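Local atomic coordinates of beta sliding clamp (Caulobacter crescentus, PDB entry 5WCE), a protein that forms a ring-shaped head-to-tail dimer around DNA and probably tethers DNA polymerases and other proteins to it, giving them processivity. Residues Val298-Ile303 against Asp322-Pro327; Ala266-Leu271 against Glu350-Asp355; Asp274-Ala279 against Glu317-Asp322. All blocks are in the same frame, centred on the assembly; numbering follows the deposited sequence.

From the N-terminal side of the C-terminal domain, the chain first runs along strand 267-272, which pairs with residues 350-355 only much later in the sequence, an example of how order in sequence and in space can differ; contact 2 thus closes the longest loop and encloses the other two. Helix 273-284 follows and takes part in contact 3, then comes the hairpin tip 298-303 of contact 1. Residues 317-322 complete contact 3 before 322-327 complete contact 1; these two loops therefore cross, and they share D322. Contact 2 belongs to the sheet shared with the central domain, contact 3 sets the helix against the four-stranded sheet, and contact 1 ties the hairpin tip to the loop leading into strand 328-333.

Contact 1: residues Val298-Ile303 against Asp322-Pro327; sequences VEPGRI and DYDGEP
V298 meets Y323 where a beta hairpin, strands 293-299 and 302-308, turns round through a type II beta turn from E299 to R302 and is met by the loop that leads into strand 328-333. The trans setting of chi1 (-176°) swings V298 CG1 beside its own carbonyl carbon and against Y323, 4.1 Å from the centroid of the Y323 ring, an off-centre CH-pi contact. The backbone N of G325 lies over the centre of the ring on its other side, which places the ring between V298 and its own loop. V298 O also receives a CA-H...O contact from P327 CA at 3.1 Å. The next carbonyl, E299 O, comes to the edge of the tyrosine, 3.6 Å from Y323 CD2, while it accepts the turn's own bond from R302 N. P300 then lies against the loop backbone: its CG is 3.4 Å from G325 O, and its CB packs across the carboxylate oxygen OD1 of D324. At the far end of the ring, Y323 OH donates to E326 O at 2.6 Å, which fixes the ring along its own loop. G301 adopts the positive phi (78°) that this turn position needs and that suits glycine; G301 N donates a hydrogen bond to Y323 O (3.0 Å, N-H...O angle 154°), and P300 CA closes on the same carbonyl oxygen at 3.2 Å.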
loop_
_atom_site.group_PDB
_atom_site.type_symbol
_atom_site.label_atom_id
_atom_site.label_comp_id
_atom_site.label_asym_id
_atom_site.label_seq_id
_atom_site.Cartn_x
_atom_site.Cartn_y
_atom_site.Cartn_z
ATOM N N VAL A 298 25.941 25.253 -11.529
ATOM C CA VAL A 298 25.201 26.453 -11.882
ATOM C C VAL A 298 26.152 27.382 -12.640
ATOM O O VAL A 298 27.294 27.616 -12.220
ATOM C CB VAL A 298 24.653 27.164 -10.591
ATOM C CG1 VAL A 298 23.810 28.351 -10.920
ATOM C CG2 VAL A 298 23.814 26.186 -9.769
ATOM N N GLU A 299 25.664 27.874 -13.766
ATOM C CA GLU A 299 26.344 28.865 -14.569
ATOM C C GLU A 299 25.308 29.756 -15.226
ATOM O O GLU A 299 24.136 29.403 -15.250
ATOM C CB GLU A 299 27.228 28.155 -15.636
ATOM C CG GLU A 299 26.423 27.355 -16.650
ATOM C CD GLU A 299 27.292 26.578 -17.662
ATOM O OE1 GLU A 299 27.961 27.241 -18.466
ATOM O OE2 GLU A 299 27.280 25.327 -17.621
ATOM N N PRO A 300 25.733 30.887 -15.853
ATOM C CA PRO A 300 24.741 31.671 -16.563
ATOM C C PRO A 300 23.917 30.841 -17.517
ATOM O O PRO A 300 24.450 30.016 -18.287
ATOM C CB PRO A 300 25.587 32.726 -17.305
ATOM C CG PRO A 300 26.722 32.970 -16.343
ATOM C CD PRO A 300 27.015 31.615 -15.708
ATOM N N GLY A 301 22.607 30.998 -17.448
ATOM C CA GLY A 301 21.696 30.244 -18.298
ATOM C C GLY A 301 21.359 28.787 -17.984
ATOM O O GLY A 301 20.480 28.230 -18.642
ATOM N N ARG A 302 22.036 28.142 -17.027
ATOM C CA ARG A 302 21.963 26.675 -16.971
ATOM C C ARG A 302 22.339 26.080 -15.634
ATOM O O ARG A 302 23.255 26.540 -14.938
ATOM C CB ARG A 302 22.865 26.119 -18.112
ATOM C CG ARG A 302 23.139 24.656 -18.104
ATOM C CD ARG A 302 24.010 24.212 -19.279
ATOM N NE ARG A 302 23.387 24.492 -20.558
ATOM C CZ ARG A 302 23.987 24.327 -21.733
ATOM N NH1 ARG A 302 25.226 23.857 -21.795
ATOM N NH2 ARG A 302 23.319 24.608 -22.855
ATOM N N ILE A 303 21.637 25.008 -15.290
ATOM C CA ILE A 303 22.073 24.106 -14.234
ATOM C C ILE A 303 22.316 22.770 -14.874
ATOM O O ILE A 303 21.417 22.236 -15.554
ATOM C CB ILE A 303 21.039 23.963 -13.117
ATOM C CG1 ILE A 303 20.796 25.297 -12.460
ATOM C CG2 ILE A 303 21.533 22.938 -12.076
ATOM C CD1 ILE A 303 19.793 25.265 -11.352
ATOM N N ASP A 322 17.105 30.906 -15.473
ATOM C CA ASP A 322 17.349 32.329 -15.504
ATOM C C ASP A 322 18.347 32.712 -14.406
ATOM O O ASP A 322 17.966 32.864 -13.195
ATOM C CB ASP A 322 16.015 33.048 -15.285
ATOM C CG ASP A 322 16.062 34.520 -15.638
ATOM O OD1 ASP A 322 17.068 35.020 -16.124
ATOM O OD2 ASP A 322 15.004 35.174 -15.566
ATOM N N TYR A 323 19.604 32.922 -14.821
ATOM C CA TYR A 323 20.710 33.289 -13.937
ATOM C C TYR A 323 21.854 33.951 -14.696
ATOM O O TYR A 323 22.217 33.457 -15.751
ATOM C CB TYR A 323 21.220 32.024 -13.225
ATOM C CG TYR A 323 22.375 32.231 -12.299
ATOM C CD1 TYR A 323 22.214 32.951 -11.136
ATOM C CD2 TYR A 323 23.655 31.713 -12.576
ATOM C CE1 TYR A 323 23.262 33.157 -10.254
ATOM C CE2 TYR A 323 24.716 31.942 -11.708
ATOM C CZ TYR A 323 24.522 32.633 -10.525
ATOM O OH TYR A 323 25.555 32.867 -9.612
ATOM N N ASP A 324 22.476 34.991 -14.148
ATOM C CA ASP A 324 23.654 35.567 -14.802
ATOM C C ASP A 324 24.772 35.941 -13.858
ATOM O O ASP A 324 25.559 36.893 -14.124
ATOM C CB ASP A 324 23.255 36.807 -15.640
ATOM C CG ASP A 324 24.285 37.140 -16.763
ATOM O OD1 ASP A 324 25.031 36.255 -17.240
ATOM O OD2 ASP A 324 24.342 38.298 -17.198
ATOM N N GLY A 325 24.892 35.214 -12.776
ATOM C CA GLY A 325 25.988 35.443 -11.838
ATOM C C GLY A 325 27.199 34.559 -12.064
ATOM O O GLY A 325 27.375 33.946 -13.138
ATOM N N GLU A 326 28.009 34.470 -11.022
ATOM C CA GLU A 326 29.207 33.687 -11.025
ATOM C C GLU A 326 28.813 32.197 -11.064
ATOM O O GLU A 326 27.820 31.828 -10.483
ATOM C CB GLU A 326 29.981 33.985 -9.726
ATOM C CG GLU A 326 31.335 33.345 -9.658
ATOM C CD GLU A 326 32.063 33.566 -8.342
ATOM O OE1 GLU A 326 31.612 34.421 -7.537
ATOM O OE2 GLU A 326 33.113 32.877 -8.177
ATOM N N PRO A 327 29.585 31.358 -11.764
ATOM C CA PRO A 327 29.337 29.923 -11.723
ATOM C C PRO A 327 29.715 29.321 -10.389
ATOM O O PRO A 327 30.615 29.826 -9.730
ATOM C CB PRO A 327 30.208 29.357 -12.854
ATOM C CG PRO A 327 31.152 30.425 -13.222
ATOM C CD PRO A 327 30.629 31.737 -12.734
#

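Contact 2: residues Ala266-Leu271 against Glu350-Asp355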
loop_
_atom_site.group_PDB
_atom_site.type_symbol
_atom_site.label_atom_id
_atom_site.label_comp_id
_atom_site.label_asym_id
_atom_site.label_seq_id
_atom_site.Cartn_x
_atom_site.Cartn_y
_atom_site.Cartn_z
ATOM N N ALA A 266 22.650 36.532 -2.403
ATOM C CA ALA A 266 22.611 37.473 -3.557
ATOM C C ALA A 266 22.632 36.769 -4.913
ATOM O O ALA A 266 22.315 37.412 -5.902
ATOM C CB ALA A 266 23.795 38.451 -3.467
ATOM N N LYS A 267 22.977 35.487 -4.989
ATOM C CA LYS A 267 22.964 34.759 -6.274
ATOM C C LYS A 267 21.536 34.225 -6.478
ATOM O O LYS A 267 21.147 33.198 -5.889
ATOM C CB LYS A 267 23.965 33.619 -6.303
ATOM C CG LYS A 267 25.401 34.065 -6.176
ATOM C CD LYS A 267 26.328 32.868 -6.150
ATOM C CE LYS A 267 27.797 33.278 -6.254
ATOM N NZ LYS A 267 28.191 33.845 -4.942
ATOM N N ILE A 268 20.754 34.959 -7.263
ATOM C CA ILE A 268 19.345 34.667 -7.399
ATOM C C ILE A 268 19.130 34.031 -8.736
ATOM O O ILE A 268 19.605 34.536 -9.727
ATOM C CB ILE A 268 18.495 35.928 -7.220
ATOM C CG1 ILE A 268 18.794 36.510 -5.813
ATOM C CG2 ILE A 268 17.016 35.594 -7.421
ATOM C CD1 ILE A 268 18.091 37.784 -5.465
ATOM N N LEU A 269 18.364 32.937 -8.734
ATOM C CA LEU A 269 18.101 32.160 -9.912
ATOM C C LEU A 269 16.605 31.793 -9.937
ATOM O O LEU A 269 16.068 31.390 -8.928
ATOM C CB LEU A 269 18.995 30.919 -9.749
ATOM C CG LEU A 269 19.019 29.758 -10.683
ATOM C CD1 LEU A 269 20.362 29.055 -10.475
ATOM C CD2 LEU A 269 17.784 28.851 -10.506
ATOM N N THR A 270 15.976 31.898 -11.082
ATOM C CA THR A 270 14.590 31.479 -11.267
ATOM C C THR A 270 14.517 30.388 -12.322
ATOM O O THR A 270 15.261 30.384 -13.341
ATOM C CB THR A 270 13.679 32.660 -11.663
ATOM O OG1 THR A 270 13.784 33.704 -10.684
ATOM C CG2 THR A 270 12.230 32.233 -11.647
ATOM N N LEU A 271 13.624 29.434 -12.091
ATOM C CA LEU A 271 13.502 28.330 -13.008
ATOM C C LEU A 271 12.053 27.823 -13.119
ATOM O O LEU A 271 11.168 28.129 -12.268
ATOM C CB LEU A 271 14.492 27.242 -12.619
ATOM C CG LEU A 271 14.450 26.630 -11.197
ATOM C CD1 LEU A 271 13.172 25.790 -10.961
ATOM C CD2 LEU A 271 15.666 25.766 -10.932
ATOM N N GLU A 350 12.018 30.216 -7.236
ATOM C CA GLU A 350 13.167 31.108 -7.094
ATOM C C GLU A 350 14.072 30.587 -6.014
ATOM O O GLU A 350 13.637 30.376 -4.836
ATOM C CB GLU A 350 12.733 32.547 -6.767
ATOM C CG GLU A 350 13.867 33.531 -6.559
ATOM C CD GLU A 350 13.367 34.937 -6.209
ATOM O OE1 GLU A 350 12.378 35.359 -6.770
ATOM O OE2 GLU A 350 13.930 35.609 -5.313
ATOM N N PHE A 351 15.350 30.448 -6.372
ATOM C CA PHE A 351 16.386 30.008 -5.458
ATOM C C PHE A 351 17.341 31.161 -5.200
ATOM O O PHE A 351 17.734 31.891 -6.153
ATOM C CB PHE A 351 17.202 28.868 -6.074
ATOM C CG PHE A 351 16.484 27.578 -6.146
ATOM C CD1 PHE A 351 15.408 27.403 -7.065
ATOM C CD2 PHE A 351 16.873 26.508 -5.367
ATOM C CE1 PHE A 351 14.770 26.172 -7.160
ATOM C CE2 PHE A 351 16.216 25.297 -5.464
ATOM C CZ PHE A 351 15.140 25.155 -6.324
ATOM N N ARG A 352 17.728 31.318 -3.943
ATOM C CA ARG A 352 18.740 32.313 -3.537
ATOM C C ARG A 352 19.921 31.636 -2.854
ATOM O O ARG A 352 19.790 31.060 -1.768
ATOM C CB ARG A 352 18.141 33.387 -2.644
ATOM C CG ARG A 352 16.888 33.982 -3.263
ATOM C CD ARG A 352 16.438 35.234 -2.518
ATOM N NE ARG A 352 15.177 35.703 -3.072
ATOM C CZ ARG A 352 14.362 36.569 -2.476
ATOM N NH1 ARG A 352 14.660 37.095 -1.289
ATOM N NH2 ARG A 352 13.230 36.942 -3.065
ATOM N N PHE A 353 21.085 31.734 -3.480
ATOM C CA PHE A 353 22.293 31.084 -3.014
ATOM C C PHE A 353 23.303 32.115 -2.523
ATOM O O PHE A 353 23.273 33.282 -2.948
ATOM C CB PHE A 353 22.982 30.329 -4.176
ATOM C CG PHE A 353 22.146 29.296 -4.881
ATOM C CD1 PHE A 353 21.361 29.624 -5.965
ATOM C CD2 PHE A 353 22.194 27.962 -4.486
ATOM C CE1 PHE A 353 20.617 28.658 -6.639
ATOM C CE2 PHE A 353 21.441 26.995 -5.182
ATOM C CZ PHE A 353 20.667 27.335 -6.246
ATOM N N ALA A 354 24.152 31.701 -1.599
ATOM C CA ALA A 354 25.324 32.506 -1.190
ATOM C C ALA A 354 26.549 31.730 -1.684
ATOM O O ALA A 354 26.842 31.801 -2.857
ATOM C CB ALA A 354 25.337 32.783 0.288
ATOM N N ASP A 355 27.260 30.999 -0.838
ATOM C CA ASP A 355 28.383 30.157 -1.283
ATOM C C ASP A 355 27.925 28.703 -1.211
ATOM O O ASP A 355 26.814 28.428 -0.688
ATOM C CB ASP A 355 29.643 30.434 -0.458
ATOM C CG ASP A 355 29.446 30.226 0.987
ATOM O OD1 ASP A 355 29.439 29.070 1.427
ATOM O OD2 ASP A 355 29.278 31.236 1.704
HETATM O O HOH W 1 11.854 35.197 -9.277
#
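E350 faces T270 in a non-hydrogen-bonded pair of two antiparallel strands, 267-272 and 348-353, which end the eight-stranded sheet shared by the central and C-terminal domains. Its extended chain, with CG anti to the backbone N (chi1 178°), carries the carboxylate past I268, whose CG2 lies 3.7 Å from E350 OE2. One water links the strands here, donating to E350 OE1 at 2.6 Å and hydrogen-bonded to T270 OG1. F351 forms a hydrogen-bonded pair with L269, F351 N reaching L269 O at 2.8 Å and L269 N returning to F351 O. Its ring turns to the other face of the sheet, where CE1 packs 3.9 Å from L271 CD2. R352 returns to the E350 face: its chain runs alongside I268, and NE and NH2 form a salt bridge to the single oxygen E350 OE2, NE from the anti side at 2.6 Å and NH2 from the syn side. That oxygen lies in the guanidinium plane, but both nitrogens sit somewhat out of the carboxylate plane, NH2 the more so. F353 bonds through both its N and O to K267, and because A266 faces it as well the strand makes a classic beta bulge. The F353 ring stands with CE1 3.9 Å from L269 CD1, and it meets F328 edge-to-face. Finally A354 O takes a 3.2 Å bond from K267 NZ, which arrives from above the carbonyl plane after a bend at chi4 (75°). The chemistry is thus divided: L269, F351 and F353 make one face largely apolar, with K267 at its end, while on the other the charge of E350 is probably well balanced by R352, with two donors on one oxygen and a water on its mate.

Contact 3: residues Asp274-Ala279 against Glu317-Asp322; sequences DLFAKA and EEVEVD
V319 points from strand 314-320, the outermost of this chain's four-stranded sheet, toward helix 273-284; the axes of 274-279 and 317-320 run nearly antiparallel and approach to 9.2 Å. Its two methyls divide the work. CG2 sits 3.6 Å from A279 CB, whereas CG1 comes to the edge of the F276 ring and also lies 4.2 Å from L275 CD2. F276 itself continues inward to L305 and to L337 of helix 334-343. A279 presents its methyl to E317 as well, 3.5 Å from the carboxylate carbon CD. The extended chain of E317 lies over this alanine and delivers OE1 to a salt bridge with R282, a turn further along the helix; a weak hydrogen bond joins the same oxygen to S112 of the second subunit. Were E317 replaced by an alanine, R282 would probably be left without this acidic mate, S112 would lose its weak bond, and the A279 methyl part of its cover, V319 CG2 remaining. E317 also pairs through its backbone with an antiparallel strand of the second subunit, so the arrangement is that of the DNA clamp fold: helices packed against a sheet that continues across the head-to-tail interface of the ring.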
loop_
_atom_site.group_PDB
_atom_site.type_symbol
_atom_site.label_atom_id
_atom_site.label_comp_id
_atom_site.label_asym_id
_atom_site.label_seq_id
_atom_site.Cartn_x
_atom_site.Cartn_y
_atom_site.Cartn_z
ATOM N N ASP A 274 8.370 22.729 -12.547
ATOM C CA ASP A 274 7.965 21.393 -13.012
ATOM C C ASP A 274 9.073 20.747 -13.853
ATOM O O ASP A 274 9.409 19.605 -13.612
ATOM C CB ASP A 274 6.670 21.437 -13.810
ATOM C CG ASP A 274 6.163 20.012 -14.156
ATOM O OD1 ASP A 274 5.989 19.180 -13.241
ATOM O OD2 ASP A 274 6.009 19.721 -15.334
ATOM N N LEU A 275 9.649 21.468 -14.799
ATOM C CA LEU A 275 10.698 20.894 -15.637
ATOM C C LEU A 275 11.908 20.511 -14.759
ATOM O O LEU A 275 12.472 19.431 -14.882
ATOM C CB LEU A 275 11.104 21.815 -16.763
ATOM C CG LEU A 275 12.362 21.351 -17.521
ATOM C CD1 LEU A 275 12.180 19.943 -18.138
ATOM C CD2 LEU A 275 12.788 22.389 -18.535
ATOM N N PHE A 276 12.256 21.374 -13.819
ATOM C CA PHE A 276 13.424 21.126 -12.975
ATOM C C PHE A 276 13.209 19.908 -12.087
ATOM O O PHE A 276 14.070 19.061 -11.996
ATOM C CB PHE A 276 13.768 22.384 -12.140
ATOM C CG PHE A 276 14.945 22.208 -11.233
ATOM C CD1 PHE A 276 16.225 22.223 -11.739
ATOM C CD2 PHE A 276 14.770 22.106 -9.866
ATOM C CE1 PHE A 276 17.319 22.101 -10.890
ATOM C CE2 PHE A 276 15.855 22.038 -9.018
ATOM C CZ PHE A 276 17.137 21.991 -9.545
ATOM N N ALA A 277 12.049 19.833 -11.442
ATOM C CA ALA A 277 11.713 18.719 -10.607
ATOM C C ALA A 277 11.765 17.382 -11.401
ATOM O O ALA A 277 12.293 16.388 -10.914
ATOM C CB ALA A 277 10.333 18.918 -9.989
ATOM N N LYS A 278 11.245 17.391 -12.630
ATOM C CA LYS A 278 11.283 16.187 -13.467
ATOM C C LYS A 278 12.686 15.775 -13.779
ATOM O O LYS A 278 12.987 14.576 -13.762
ATOM C CB LYS A 278 10.448 16.346 -14.746
ATOM C CG LYS A 278 8.977 16.174 -14.432
ATOM C CD LYS A 278 8.128 16.572 -15.615
ATOM C CE LYS A 278 6.663 16.386 -15.272
ATOM N NZ LYS A 278 5.928 17.087 -16.352
ATOM N N ALA A 279 13.550 16.762 -14.012
ATOM C CA ALA A 279 14.956 16.498 -14.283
ATOM C C ALA A 279 15.657 15.957 -13.061
ATOM O O ALA A 279 16.367 14.979 -13.183
ATOM C CB ALA A 279 15.669 17.722 -14.818
ATOM N N GLU A 317 21.779 15.704 -16.477
ATOM C CA GLU A 317 20.803 16.465 -17.267
ATOM C C GLU A 317 21.023 17.954 -17.175
ATOM O O GLU A 317 21.252 18.473 -16.064
ATOM C CB GLU A 317 19.351 16.097 -16.883
ATOM C CG GLU A 317 18.297 16.840 -17.672
ATOM C CD GLU A 317 16.949 16.179 -17.656
ATOM O OE1 GLU A 317 16.816 15.041 -17.153
ATOM O OE2 GLU A 317 15.988 16.792 -18.186
ATOM N N GLU A 318 20.967 18.640 -18.331
ATOM C CA GLU A 318 21.040 20.121 -18.354
ATOM C C GLU A 318 19.639 20.705 -18.363
ATOM O O GLU A 318 18.741 20.210 -19.052
ATOM C CB GLU A 318 21.792 20.628 -19.557
ATOM C CG GLU A 318 23.165 20.009 -19.700
ATOM C CD GLU A 318 23.874 20.376 -20.995
ATOM O OE1 GLU A 318 23.216 20.868 -21.941
ATOM O OE2 GLU A 318 25.103 20.149 -21.052
ATOM N N VAL A 319 19.452 21.732 -17.547
ATOM C CA VAL A 319 18.179 22.472 -17.457
ATOM C C VAL A 319 18.491 23.958 -17.644
ATOM O O VAL A 319 19.368 24.506 -16.969
ATOM C CB VAL A 319 17.488 22.268 -16.103
ATOM C CG1 VAL A 319 16.182 23.074 -16.084
ATOM C CG2 VAL A 319 17.204 20.780 -15.864
ATOM N N GLU A 320 17.808 24.583 -18.593
ATOM C CA GLU A 320 17.933 26.036 -18.803
ATOM C C GLU A 320 17.277 26.786 -17.614
ATOM O O GLU A 320 16.224 26.400 -17.133
ATOM C CB GLU A 320 17.328 26.464 -20.167
ATOM C CG GLU A 320 17.889 25.612 -21.330
ATOM C CD GLU A 320 19.425 25.680 -21.375
ATOM O OE1 GLU A 320 19.950 26.823 -21.234
ATOM O OE2 GLU A 320 20.129 24.618 -21.500
ATOM N N VAL A 321 17.958 27.781 -17.099
ATOM C CA VAL A 321 17.441 28.567 -15.968
ATOM C C VAL A 321 17.773 30.031 -16.236
ATOM O O VAL A 321 18.574 30.339 -17.107
ATOM C CB VAL A 321 17.976 28.141 -14.586
ATOM C CG1 VAL A 321 17.707 26.659 -14.327
ATOM C CG2 VAL A 321 19.469 28.490 -14.450
ATOM N N ASP A 322 17.105 30.906 -15.473
ATOM C CA ASP A 322 17.349 32.329 -15.504
ATOM C C ASP A 322 18.347 32.712 -14.406
ATOM O O ASP A 322 17.966 32.864 -13.195
ATOM C CB ASP A 322 16.015 33.048 -15.285
ATOM C CG ASP A 322 16.062 34.520 -15.638
ATOM O OD1 ASP A 322 17.068 35.020 -16.124
ATOM O OD2 ASP A 322 15.004 35.174 -15.566
#